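Local structure of cytoplasmic protein (Cryptococcus neoformans var. grubii serotype A, 7LPO) at residues A[82-87]-A[128-133]; A[159-162]-A[167-170]; A[204-209]-A[336-341]. The protein probably hydrolyses the beta-glucosidic bond of steryl glucosides, as a fungal member of glycoside hydrolase family 5. All blocks are in the same frame, centred on the assembly; numbering follows the deposited sequence.

Contact 1: residues A[82-87]-A[128-133]; sequences GSADLH and LRKCKE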
ATOM      1  N   GLY A  82     -10.222   1.865  25.680  1.00 41.57           N
ATOM      2  CA  GLY A  82     -10.526   3.256  25.417  1.00 39.96           C
ATOM      3  C   GLY A  82      -9.574   3.964  24.480  1.00 41.57           C
ATOM      4  O   GLY A  82      -9.884   5.079  24.036  1.00 44.60           O
ATOM      5  N   SER A  83      -8.433   3.357  24.148  1.00 35.14           N
ATOM      6  CA  SER A  83      -7.456   4.028  23.298  1.00 33.04           C
ATOM      7  C   SER A  83      -7.959   4.249  21.875  1.00 31.89           C
ATOM      8  O   SER A  83      -7.473   5.158  21.200  1.00 31.05           O
ATOM      9  CB  SER A  83      -6.151   3.227  23.269  1.00 32.58           C
ATOM     10  OG  SER A  83      -6.357   1.888  22.846  1.00 31.38           O
ATOM     11  N   ALA A  84      -8.928   3.460  21.407  1.00 33.34           N
ATOM     12  CA  ALA A  84      -9.310   3.529  19.998  1.00 32.45           C
ATOM     13  C   ALA A  84      -9.860   4.903  19.630  1.00 30.88           C
ATOM     14  O   ALA A  84      -9.569   5.426  18.546  1.00 30.55           O
ATOM     15  CB  ALA A  84     -10.334   2.441  19.678  1.00 33.03           C
ATOM     16  N   ASP A  85     -10.665   5.501  20.509  1.00 24.79           N
ATOM     17  CA  ASP A  85     -11.259   6.795  20.194  1.00 25.33           C
ATOM     18  C   ASP A  85     -10.216   7.904  20.171  1.00 23.70           C
ATOM     19  O   ASP A  85     -10.380   8.886  19.441  1.00 23.26           O
ATOM     20  CB  ASP A  85     -12.355   7.134  21.202  1.00 30.84           C
ATOM     21  CG  ASP A  85     -13.558   6.218  21.080  1.00 37.76           C
ATOM     22  OD1 ASP A  85     -14.329   6.387  20.114  1.00 37.46           O
ATOM     23  OD2 ASP A  85     -13.719   5.314  21.935  1.00 43.12           O
ATOM     24  N   LEU A  86      -9.159   7.784  20.975  1.00 27.20           N
ATOM     25  CA  LEU A  86      -8.135   8.821  20.994  1.00 26.61           C
ATOM     26  C   LEU A  86      -7.358   8.848  19.684  1.00 24.70           C
ATOM     27  O   LEU A  86      -7.036   9.924  19.172  1.00 23.73           O
ATOM     28  CB  LEU A  86      -7.197   8.595  22.175  1.00 27.70           C
ATOM     29  CG  LEU A  86      -6.267   9.755  22.519  1.00 33.14           C
ATOM     30  CD1 LEU A  86      -7.010  11.078  22.631  1.00 34.15           C
ATOM     31  CD2 LEU A  86      -5.513   9.462  23.825  1.00 36.61           C
ATOM     32  N   HIS A  87      -7.065   7.674  19.118  1.00 21.76           N
ATOM     33  CA  HIS A  87      -6.357   7.627  17.844  1.00 19.60           C
ATOM     34  C   HIS A  87      -7.203   8.217  16.724  1.00 18.51           C
ATOM     35  O   HIS A  87      -6.713   9.020  15.921  1.00 17.04           O
ATOM     36  CB  HIS A  87      -5.971   6.193  17.519  1.00 20.56           C
ATOM     37  CG  HIS A  87      -4.887   5.650  18.393  1.00 20.16           C
ATOM     38  ND1 HIS A  87      -3.626   6.200  18.445  1.00 19.62           N
ATOM     39  CD2 HIS A  87      -4.876   4.603  19.249  1.00 21.59           C
ATOM     40  CE1 HIS A  87      -2.883   5.515  19.293  1.00 21.72           C
ATOM     41  NE2 HIS A  87      -3.615   4.533  19.788  1.00 21.62           N
ATOM     42  N   LEU A 128     -14.906  -0.651  12.137  1.00 17.19           N
ATOM     43  CA  LEU A 128     -15.528   0.175  11.106  1.00 19.93           C
ATOM     44  C   LEU A 128     -16.643   1.039  11.686  1.00 21.31           C
ATOM     45  O   LEU A 128     -16.823   2.188  11.270  1.00 23.04           O
ATOM     46  CB  LEU A 128     -16.059  -0.708   9.979  1.00 19.10           C
ATOM     47  CG  LEU A 128     -14.970  -1.444   9.206  1.00 20.64           C
ATOM     48  CD1 LEU A 128     -15.569  -2.385   8.169  1.00 22.74           C
ATOM     49  CD2 LEU A 128     -14.004  -0.438   8.551  1.00 21.05           C
ATOM     50  N   ARG A 129     -17.387   0.517  12.659  1.00 22.54           N
ATOM     51  CA  ARG A 129     -18.457   1.308  13.259  1.00 25.32           C
ATOM     52  C   ARG A 129     -17.913   2.554  13.948  1.00 23.57           C
ATOM     53  O   ARG A 129     -18.494   3.639  13.832  1.00 22.49           O
ATOM     54  CB  ARG A 129     -19.250   0.455  14.249  1.00 27.11           C
ATOM     55  CG  ARG A 129     -20.220  -0.505  13.578  1.00 30.69           C
ATOM     56  CD  ARG A 129     -21.400  -0.811  14.484  1.00 33.35           C
ATOM     57  NE  ARG A 129     -21.891  -2.172  14.299  1.00 36.53           N
ATOM     58  CZ  ARG A 129     -22.765  -2.533  13.365  1.00 40.35           C
ATOM     59  NH1 ARG A 129     -23.253  -1.627  12.517  1.00 41.15           N
ATOM     60  NH2 ARG A 129     -23.154  -3.801  13.282  1.00 42.71           N
ATOM     61  N   LYS A 130     -16.801   2.420  14.676  1.00 27.63           N
ATOM     62  CA  LYS A 130     -16.195   3.589  15.310  1.00 26.95           C
ATOM     63  C   LYS A 130     -15.655   4.568  14.274  1.00 25.16           C
ATOM     64  O   LYS A 130     -15.771   5.787  14.448  1.00 23.74           O
ATOM     65  CB  LYS A 130     -15.083   3.159  16.264  1.00 29.46           C
ATOM     66  CG  LYS A 130     -15.595   2.636  17.592  1.00 34.77           C
ATOM     67  CD  LYS A 130     -14.484   2.522  18.623  1.00 39.91           C
ATOM     68  CE  LYS A 130     -15.042   2.555  20.040  1.00 45.00           C
ATOM     69  NZ  LYS A 130     -15.760   3.831  20.335  1.00 49.21           N
ATOM     70  N   CYS A 131     -15.053   4.066  13.191  1.00 20.37           N
ATOM     71  CA  CYS A 131     -14.642   4.964  12.114  1.00 19.25           C
ATOM     72  C   CYS A 131     -15.829   5.768  11.599  1.00 18.37           C
ATOM     73  O   CYS A 131     -15.709   6.967  11.324  1.00 18.27           O
ATOM     74  CB  CYS A 131     -14.002   4.177  10.973  1.00 19.50           C
ATOM     75  SG  CYS A 131     -12.505   3.280  11.468  1.00 25.84           S
ATOM     76  N   LYS A 132     -16.991   5.127  11.476  1.00 24.93           N
ATOM     77  CA  LYS A 132     -18.174   5.832  10.993  1.00 24.01           C
ATOM     78  C   LYS A 132     -18.631   6.890  11.988  1.00 22.97           C
ATOM     79  O   LYS A 132     -18.997   8.003  11.596  1.00 23.62           O
ATOM     80  CB  LYS A 132     -19.294   4.832  10.719  1.00 24.90           C
ATOM     81  CG  LYS A 132     -20.549   5.436  10.113  1.00 26.75           C
ATOM     82  CD  LYS A 132     -21.641   4.380  10.014  1.00 29.50           C
ATOM     83  CE  LYS A 132     -22.964   4.995   9.593  1.00 34.20           C
ATOM     84  NZ  LYS A 132     -24.105   4.194  10.129  1.00 39.43           N
ATOM     85  N   GLU A 133     -18.613   6.561  13.280  1.00 23.88           N
ATOM     86  CA  GLU A 133     -18.990   7.537  14.295  1.00 27.28           C
ATOM     87  C   GLU A 133     -18.116   8.781  14.212  1.00 29.33           C
ATOM     88  O   GLU A 133     -18.590   9.897  14.447  1.00 32.32           O
ATOM     89  CB  GLU A 133     -18.890   6.914  15.689  1.00 32.07           C
ATOM     90  CG  GLU A 133     -20.061   6.026  16.060  1.00 39.82           C
ATOM     91  CD  GLU A 133     -19.715   5.040  17.164  1.00 48.66           C
ATOM     92  OE1 GLU A 133     -20.103   3.852  17.050  1.00 53.42           O
ATOM     93  OE2 GLU A 133     -19.049   5.450  18.143  1.00 49.48           O
TER
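K130 of helix 118-133 and D85 in the first turn of helix 83-93 form a salt bridge that carries most of this small contact, in which the two segments bury 116 Å² together. The nearest CA atoms, those of D85 and K130, are 7.6 Å apart, and the side chains bridge the space. Followed from its start, segment 128-133 first turns L128 inward onto V138 and M140 of strand 137-143. R129 leaves on another side, where its guanidinium group pairs with D257 and also meets the backbone oxygen of E254. K130 follows and points at helix 83-93. Its chain runs nearly extended before bending at the last torsion (chi4 -61°), which turns NZ onto the carboxylate, and the two side chains cross at about a right angle. NZ lies 2.9 Å from D85 OD1, whose syn lone pair it uses, while the bond from NZ to D85 OD2 at 3.0 Å is weak; the ammonium therefore sits across the mouth of the carboxylate. Nearer its backbone, K130 touches with CD, 4.3 Å from A84 CB. At the end of the segment E133 brings a like charge near, its OE2 5.2 Å from D85 OD1, and K130 probably offsets it. Just beyond, W134 NE1 also bonds D85 OD1, giving that oxygen a second donor. Helices 83-93 and 118-133 lead into strands 98-104 and 137-143, adjacent and parallel, an arrangement consistent with neighbouring outer helices of the TIM barrel of this family.

Contact 2: residues A[159-162]-A[167-170]; sequences WTLY and DPYH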
ATOM      1  N   TRP A 159      -0.874 -22.248   5.492  1.00 14.63           N
ATOM      2  CA  TRP A 159      -1.189 -23.461   4.759  1.00 14.66           C
ATOM      3  C   TRP A 159      -1.093 -23.277   3.249  1.00 14.66           C
ATOM      4  O   TRP A 159      -1.049 -24.282   2.533  1.00 14.70           O
ATOM      5  CB  TRP A 159      -2.573 -23.990   5.152  1.00 14.63           C
ATOM      6  CG  TRP A 159      -3.751 -23.056   4.996  1.00 14.57           C
ATOM      7  CD1 TRP A 159      -4.379 -22.366   5.986  1.00 14.52           C
ATOM      8  CD2 TRP A 159      -4.467 -22.765   3.791  1.00 14.54           C
ATOM      9  NE1 TRP A 159      -5.436 -21.655   5.477  1.00 14.47           N
ATOM     10  CE2 TRP A 159      -5.510 -21.882   4.129  1.00 14.48           C
ATOM     11  CE3 TRP A 159      -4.326 -23.169   2.462  1.00 14.56           C
ATOM     12  CZ2 TRP A 159      -6.401 -21.387   3.186  1.00 14.45           C
ATOM     13  CZ3 TRP A 159      -5.212 -22.675   1.525  1.00 14.52           C
ATOM     14  CH2 TRP A 159      -6.237 -21.792   1.890  1.00 14.47           C
ATOM     15  N   THR A 160      -1.040 -22.036   2.743  1.00 14.62           N
ATOM     16  CA  THR A 160      -0.871 -21.864   1.301  1.00 14.62           C
ATOM     17  C   THR A 160       0.508 -22.327   0.847  1.00 14.69           C
ATOM     18  O   THR A 160       0.656 -22.820  -0.276  1.00 14.71           O
ATOM     19  CB  THR A 160      -1.092 -20.404   0.871  1.00 14.57           C
ATOM     20  OG1 THR A 160      -0.159 -19.536   1.538  1.00 14.57           O
ATOM     21  CG2 THR A 160      -2.523 -19.976   1.170  1.00 14.51           C
ATOM     22  N   LEU A 161       1.525 -22.172   1.695  1.00 14.76           N
ATOM     23  CA  LEU A 161       2.850 -22.691   1.363  1.00 15.18           C
ATOM     24  C   LEU A 161       2.816 -24.204   1.168  1.00 14.83           C
ATOM     25  O   LEU A 161       3.374 -24.737   0.199  1.00 14.87           O
ATOM     26  CB  LEU A 161       3.847 -22.330   2.462  1.00 14.79           C
ATOM     27  CG  LEU A 161       4.494 -20.950   2.395  1.00 14.77           C
ATOM     28  CD1 LEU A 161       3.448 -19.898   2.646  1.00 14.70           C
ATOM     29  CD2 LEU A 161       5.621 -20.833   3.413  1.00 17.15           C
ATOM     30  N   TYR A 162       2.195 -24.917   2.108  1.00 14.83           N
ATOM     31  CA  TYR A 162       2.066 -26.361   1.970  1.00 14.88           C
ATOM     32  C   TYR A 162       1.270 -26.721   0.728  1.00 14.87           C
ATOM     33  O   TYR A 162       1.621 -27.664   0.013  1.00 14.93           O
ATOM     34  CB  TYR A 162       1.408 -26.934   3.217  1.00 14.87           C
ATOM     35  CG  TYR A 162       2.301 -26.954   4.415  1.00 14.90           C
ATOM     36  CD1 TYR A 162       3.347 -27.862   4.505  1.00 14.98           C
ATOM     37  CD2 TYR A 162       2.110 -26.072   5.456  1.00 14.86           C
ATOM     38  CE1 TYR A 162       4.161 -27.901   5.601  1.00 15.01           C
ATOM     39  CE2 TYR A 162       2.924 -26.105   6.565  1.00 14.89           C
ATOM     40  CZ  TYR A 162       3.944 -27.027   6.631  1.00 14.97           C
ATOM     41  OH  TYR A 162       4.756 -27.062   7.734  1.00 15.00           O
ATOM     42  N   ASP A 167       8.200 -26.631   1.811  1.00 15.13           N
ATOM     43  CA  ASP A 167       8.443 -26.855   3.231  1.00 16.53           C
ATOM     44  C   ASP A 167       8.873 -25.539   3.865  1.00 16.72           C
ATOM     45  O   ASP A 167      10.009 -25.088   3.622  1.00 15.69           O
ATOM     46  CB  ASP A 167       9.510 -27.917   3.436  1.00 20.35           C
ATOM     47  CG  ASP A 167       9.542 -28.451   4.876  1.00 22.74           C
ATOM     48  OD1 ASP A 167       9.139 -27.697   5.797  1.00 21.29           O
ATOM     49  OD2 ASP A 167       9.964 -29.621   5.085  1.00 23.19           O
ATOM     50  N   PRO A 168       8.032 -24.899   4.683  1.00 18.84           N
ATOM     51  CA  PRO A 168       8.399 -23.570   5.216  1.00 16.97           C
ATOM     52  C   PRO A 168       9.719 -23.549   5.970  1.00 16.10           C
ATOM     53  O   PRO A 168      10.405 -22.518   5.987  1.00 18.32           O
ATOM     54  CB  PRO A 168       7.226 -23.220   6.146  1.00 18.96           C
ATOM     55  CG  PRO A 168       6.082 -24.144   5.728  1.00 19.85           C
ATOM     56  CD  PRO A 168       6.735 -25.390   5.203  1.00 19.72           C
ATOM     57  N   TYR A 169      10.104 -24.656   6.596  1.00 18.69           N
ATOM     58  CA  TYR A 169      11.318 -24.692   7.397  1.00 21.49           C
ATOM     59  C   TYR A 169      12.590 -24.755   6.568  1.00 23.99           C
ATOM     60  O   TYR A 169      13.677 -24.643   7.143  1.00 24.48           O
ATOM     61  CB  TYR A 169      11.230 -25.877   8.349  1.00 23.47           C
ATOM     62  CG  TYR A 169      10.004 -25.731   9.208  1.00 26.36           C
ATOM     63  CD1 TYR A 169       9.929 -24.723  10.158  1.00 30.32           C
ATOM     64  CD2 TYR A 169       8.908 -26.554   9.040  1.00 27.23           C
ATOM     65  CE1 TYR A 169       8.805 -24.553  10.937  1.00 33.00           C
ATOM     66  CE2 TYR A 169       7.780 -26.401   9.825  1.00 30.13           C
ATOM     67  CZ  TYR A 169       7.735 -25.395  10.769  1.00 32.09           C
ATOM     68  OH  TYR A 169       6.620 -25.222  11.556  1.00 32.79           O
ATOM     69  N   HIS A 170      12.486 -24.885   5.246  1.00 21.92           N
ATOM     70  CA  HIS A 170      13.659 -24.925   4.384  1.00 22.12           C
ATOM     71  C   HIS A 170      13.851 -23.632   3.595  1.00 19.11           C
ATOM     72  O   HIS A 170      14.763 -23.554   2.763  1.00 19.63           O
ATOM     73  CB  HIS A 170      13.563 -26.129   3.445  1.00 21.36           C
ATOM     74  CG  HIS A 170      13.576 -27.442   4.164  1.00 23.00           C
ATOM     75  ND1 HIS A 170      13.302 -28.639   3.540  1.00 24.38           N
ATOM     76  CD2 HIS A 170      13.813 -27.743   5.463  1.00 22.99           C
ATOM     77  CE1 HIS A 170      13.371 -29.620   4.420  1.00 23.12           C
ATOM     78  NE2 HIS A 170      13.683 -29.104   5.594  1.00 24.12           N
TER
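P168 lies against the ring of Y162, and this proline-on-aromatic contact is the centre of a buried interface of 186 Å² between the end of a short helix and the loop that follows it. The Y162 side chain sets off beside its own backbone N, with CG anti to the carbonyl carbon (chi1 -73°), which carries the phenol across to the proline at about a right angle. P168 CG stands over one face of the ring, 4.1 Å from the Y162 centroid and 29° off the normal, which meets the geometry of a CH-pi interaction. The overlap favours the hydroxyl end of the ring, since P168 CD approaches Y162 CZ to 3.5 Å. L161 reaches another part of the same proline: its CG likewise lies beside the backbone N, which brings the CD2 branch to P168 CB at 4.0 Å, and the two side chains meet at a slant. Further along the loop, Y169 adds a lesser contact, its CE2 lying 3.7 Å from Y162 OH, which approaches the Y169 ring obliquely. D167 helps shape the loop. Y169 N donates to D167 OD1 over 3.3 Å at an angle of 153°, coming from above the carboxylate plane, and this bond closes an Asx turn around P168. H170 N also reaches D167 O at 3.0 Å, spanning the same bend. The hydroxyls of Y162 and Y169 both bond E66 OE2, and R348 offers NH1 to Y162 OH while its NH2 makes a salt bridge with D167 OD2. Chemically, then, the interface is apolar where the segments meet, yet it ends in a polar network round E66 and R348, whose charges probably balance each other and which holds the hydroxyl ends of both phenols in place.

Contact 3: residues A[204-209]-A[336-341]; sequences THLANQ and VKLWLS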
ATOM      1  N   THR A 204      11.767 -11.614  -5.798  1.00 14.80           N
ATOM      2  CA  THR A 204      12.641 -12.197  -6.807  1.00 14.86           C
ATOM      3  C   THR A 204      13.522 -13.293  -6.217  1.00 14.93           C
ATOM      4  O   THR A 204      14.615 -13.554  -6.721  1.00 14.99           O
ATOM      5  CB  THR A 204      13.498 -11.120  -7.482  1.00 17.66           C
ATOM      6  OG1 THR A 204      14.258 -10.391  -6.514  1.00 14.87           O
ATOM      7  CG2 THR A 204      12.615 -10.126  -8.248  1.00 15.11           C
ATOM      8  N   HIS A 205      13.058 -13.942  -5.156  1.00 14.92           N
ATOM      9  CA  HIS A 205      13.627 -15.201  -4.705  1.00 14.98           C
ATOM     10  C   HIS A 205      12.625 -16.324  -4.950  1.00 14.98           C
ATOM     11  O   HIS A 205      11.458 -16.091  -5.274  1.00 14.92           O
ATOM     12  CB  HIS A 205      14.018 -15.128  -3.233  1.00 14.98           C
ATOM     13  CG  HIS A 205      15.295 -14.389  -2.978  1.00 15.98           C
ATOM     14  ND1 HIS A 205      15.434 -13.046  -3.235  1.00 19.72           N
ATOM     15  CD2 HIS A 205      16.484 -14.799  -2.474  1.00 17.13           C
ATOM     16  CE1 HIS A 205      16.648 -12.652  -2.892  1.00 17.93           C
ATOM     17  NE2 HIS A 205      17.305 -13.697  -2.427  1.00 17.83           N
ATOM     18  N   LEU A 206      13.088 -17.554  -4.744  1.00 15.04           N
ATOM     19  CA  LEU A 206      12.434 -18.720  -5.340  1.00 15.39           C
ATOM     20  C   LEU A 206      11.013 -18.937  -4.821  1.00 15.00           C
ATOM     21  O   LEU A 206      10.123 -19.341  -5.580  1.00 14.98           O
ATOM     22  CB  LEU A 206      13.291 -19.961  -5.090  1.00 15.13           C
ATOM     23  CG  LEU A 206      12.694 -21.305  -5.523  1.00 16.02           C
ATOM     24  CD1 LEU A 206      12.364 -21.253  -6.997  1.00 16.75           C
ATOM     25  CD2 LEU A 206      13.630 -22.479  -5.234  1.00 16.12           C
ATOM     26  N   ALA A 207      10.773 -18.704  -3.534  1.00 15.07           N
ATOM     27  CA  ALA A 207       9.446 -19.003  -3.004  1.00 15.58           C
ATOM     28  C   ALA A 207       8.393 -18.104  -3.642  1.00 16.78           C
ATOM     29  O   ALA A 207       7.377 -18.584  -4.162  1.00 18.03           O
ATOM     30  CB  ALA A 207       9.434 -18.863  -1.482  1.00 15.29           C
ATOM     31  N   ASN A 208       8.603 -16.788  -3.582  1.00 14.82           N
ATOM     32  CA  ASN A 208       7.675 -15.865  -4.224  1.00 14.76           C
ATOM     33  C   ASN A 208       7.627 -16.092  -5.731  1.00 14.78           C
ATOM     34  O   ASN A 208       6.568 -15.944  -6.356  1.00 14.74           O
ATOM     35  CB  ASN A 208       8.077 -14.416  -3.937  1.00 14.72           C
ATOM     36  CG  ASN A 208       7.404 -13.854  -2.705  1.00 14.68           C
ATOM     37  OD1 ASN A 208       6.435 -13.104  -2.806  1.00 14.62           O
ATOM     38  ND2 ASN A 208       7.926 -14.206  -1.526  1.00 14.70           N
ATOM     39  N   GLN A 209       8.781 -16.392  -6.344  1.00 14.83           N
ATOM     40  CA  GLN A 209       8.805 -16.595  -7.789  1.00 14.86           C
ATOM     41  C   GLN A 209       7.919 -17.770  -8.175  1.00 14.87           C
ATOM     42  O   GLN A 209       7.243 -17.743  -9.208  1.00 15.32           O
ATOM     43  CB  GLN A 209      10.240 -16.821  -8.272  1.00 15.60           C
ATOM     44  CG  GLN A 209      11.050 -15.552  -8.401  1.00 15.21           C
ATOM     45  CD  GLN A 209      12.535 -15.815  -8.563  1.00 15.37           C
ATOM     46  OE1 GLN A 209      13.091 -16.752  -7.974  1.00 15.97           O
ATOM     47  NE2 GLN A 209      13.189 -14.985  -9.365  1.00 16.36           N
ATOM     48  N   VAL A 336      19.739 -29.542   1.700  1.00 19.49           N
ATOM     49  CA  VAL A 336      18.371 -29.241   2.097  1.00 19.96           C
ATOM     50  C   VAL A 336      17.616 -28.700   0.894  1.00 22.48           C
ATOM     51  O   VAL A 336      18.129 -27.867   0.135  1.00 25.35           O
ATOM     52  CB  VAL A 336      18.353 -28.248   3.270  1.00 20.65           C
ATOM     53  CG1 VAL A 336      16.959 -27.728   3.499  1.00 23.04           C
ATOM     54  CG2 VAL A 336      18.904 -28.914   4.537  1.00 22.85           C
ATOM     55  N   LYS A 337      16.394 -29.183   0.702  1.00 24.76           N
ATOM     56  CA  LYS A 337      15.576 -28.829  -0.447  1.00 22.96           C
ATOM     57  C   LYS A 337      14.363 -28.027  -0.007  1.00 22.01           C
ATOM     58  O   LYS A 337      13.812 -28.247   1.075  1.00 21.08           O
ATOM     59  CB  LYS A 337      15.118 -30.082  -1.197  1.00 25.78           C
ATOM     60  CG  LYS A 337      16.267 -30.862  -1.806  1.00 31.14           C
ATOM     61  CD  LYS A 337      15.802 -32.144  -2.459  1.00 39.30           C
ATOM     62  CE  LYS A 337      16.998 -32.937  -2.975  1.00 47.03           C
ATOM     63  NZ  LYS A 337      16.632 -34.325  -3.393  1.00 51.31           N
ATOM     64  N   LEU A 338      13.956 -27.087  -0.863  1.00 20.04           N
ATOM     65  CA  LEU A 338      12.792 -26.264  -0.557  1.00 18.65           C
ATOM     66  C   LEU A 338      11.508 -27.081  -0.565  1.00 16.22           C
ATOM     67  O   LEU A 338      10.539 -26.733   0.117  1.00 17.34           O
ATOM     68  CB  LEU A 338      12.681 -25.121  -1.568  1.00 18.79           C
ATOM     69  CG  LEU A 338      11.411 -24.277  -1.483  1.00 19.18           C
ATOM     70  CD1 LEU A 338      11.412 -23.489  -0.174  1.00 19.26           C
ATOM     71  CD2 LEU A 338      11.269 -23.333  -2.671  1.00 19.72           C
ATOM     72  N   TRP A 339      11.485 -28.166  -1.315  1.00 15.47           N
ATOM     73  CA  TRP A 339      10.245 -28.837  -1.666  1.00 17.89           C
ATOM     74  C   TRP A 339       9.859 -29.873  -0.624  1.00 16.39           C
ATOM     75  O   TRP A 339      10.686 -30.689  -0.210  1.00 17.76           O
ATOM     76  CB  TRP A 339      10.395 -29.480  -3.042  1.00 16.63           C
ATOM     77  CG  TRP A 339      10.964 -28.509  -4.011  1.00 15.48           C
ATOM     78  CD1 TRP A 339      12.237 -28.466  -4.474  1.00 15.54           C
ATOM     79  CD2 TRP A 339      10.272 -27.409  -4.617  1.00 15.41           C
ATOM     80  NE1 TRP A 339      12.385 -27.416  -5.352  1.00 15.51           N
ATOM     81  CE2 TRP A 339      11.193 -26.745  -5.445  1.00 15.43           C
ATOM     82  CE3 TRP A 339       8.965 -26.922  -4.532  1.00 17.18           C
ATOM     83  CZ2 TRP A 339      10.851 -25.620  -6.190  1.00 15.37           C
ATOM     84  CZ3 TRP A 339       8.622 -25.798  -5.273  1.00 15.28           C
ATOM     85  CH2 TRP A 339       9.563 -25.158  -6.086  1.00 16.47           C
ATOM     86  N   LEU A 340       8.606 -29.799  -0.187  1.00 18.79           N
ATOM     87  CA  LEU A 340       8.014 -30.798   0.687  1.00 19.37           C
ATOM     88  C   LEU A 340       8.226 -32.201   0.142  1.00 19.64           C
ATOM     89  O   LEU A 340       7.884 -32.488  -1.007  1.00 19.54           O
ATOM     90  CB  LEU A 340       6.514 -30.529   0.795  1.00 21.43           C
ATOM     91  CG  LEU A 340       5.865 -29.892   2.014  1.00 23.02           C
ATOM     92  CD1 LEU A 340       4.349 -30.148   1.900  1.00 24.02           C
ATOM     93  CD2 LEU A 340       6.407 -30.399   3.309  1.00 22.59           C
ATOM     94  N   SER A 341       8.757 -33.085   0.978  1.00 17.93           N
ATOM     95  CA  SER A 341       8.700 -34.507   0.667  1.00 21.85           C
ATOM     96  C   SER A 341       7.260 -35.020   0.768  1.00 20.51           C
ATOM     97  O   SER A 341       6.389 -34.404   1.390  1.00 17.42           O
ATOM     98  CB  SER A 341       9.596 -35.309   1.608  1.00 25.26           C
ATOM     99  OG  SER A 341       8.934 -35.544   2.839  1.00 28.35           O
TER
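The backbone carries L206 in the opening turn of helix 206-221, with Q209 N bonded to H205 O at 2.9 Å, while the facing loop is extended at K337 and W339 but takes a helical kink at L338 (phi -68°, psi -26°). H205 occupies the N-cap position of the helix, so the contact is made immediately inside its start. L206 and L338 point at each other across the gap. In both leucines CG stands opposite the backbone N, chi1 being 174° in L206, and each side chain is thereby thrown forward alongside its counterpart, the two sliding past each other in opposite directions. The meeting atoms are the CD2 methyls, with L206 CD2 3.6 Å from L338 CD2. L338 CD2 also approaches L206 CG at 3.8 Å, so one methyl is set against the branch point of the other residue. W339 joins from the next position of the loop: its CZ2 lies 4.3 Å from L206 CD2, an oblique approach to the indole. On one face of that indole, L338 CD2 sits 4.1 Å above the plane toward the rim, and the same methyl therefore packs against both L206 and W339. The whole contact is apolar and buried, covering 132 Å². Around it, A207 shares a backbone hydrogen bond with A176 and L338 one with G306, the last residue of helix 299-306. Beyond W339 the chain enters helix 342-348, whose N-cap S341 bonds D344 N through OG, so the loop packs on the start of helix 206-221 just before it leads into helix 342-348.

The contacts come in series along the chain, but they fall into two regions. Contact 1 joins helices 83-93 and 118-133, and its centre lies 37 Å from that of contact 2 and 42 Å from that of contact 3; no atoms touch, the nearest being about 22 and 27 Å away. Contacts 2 and 3 are neighbours, with centres 9 Å apart. Loop 336-341 reaches back to contact 2, where D167 N lies 2.9 Å from L338 O, a probable hydrogen bond, and Y162 CD1 packs on L340 CD1 at 3.6 Å. Chain parts far apart in sequence thus build one buried patch, remote from the helix pair of contact 1.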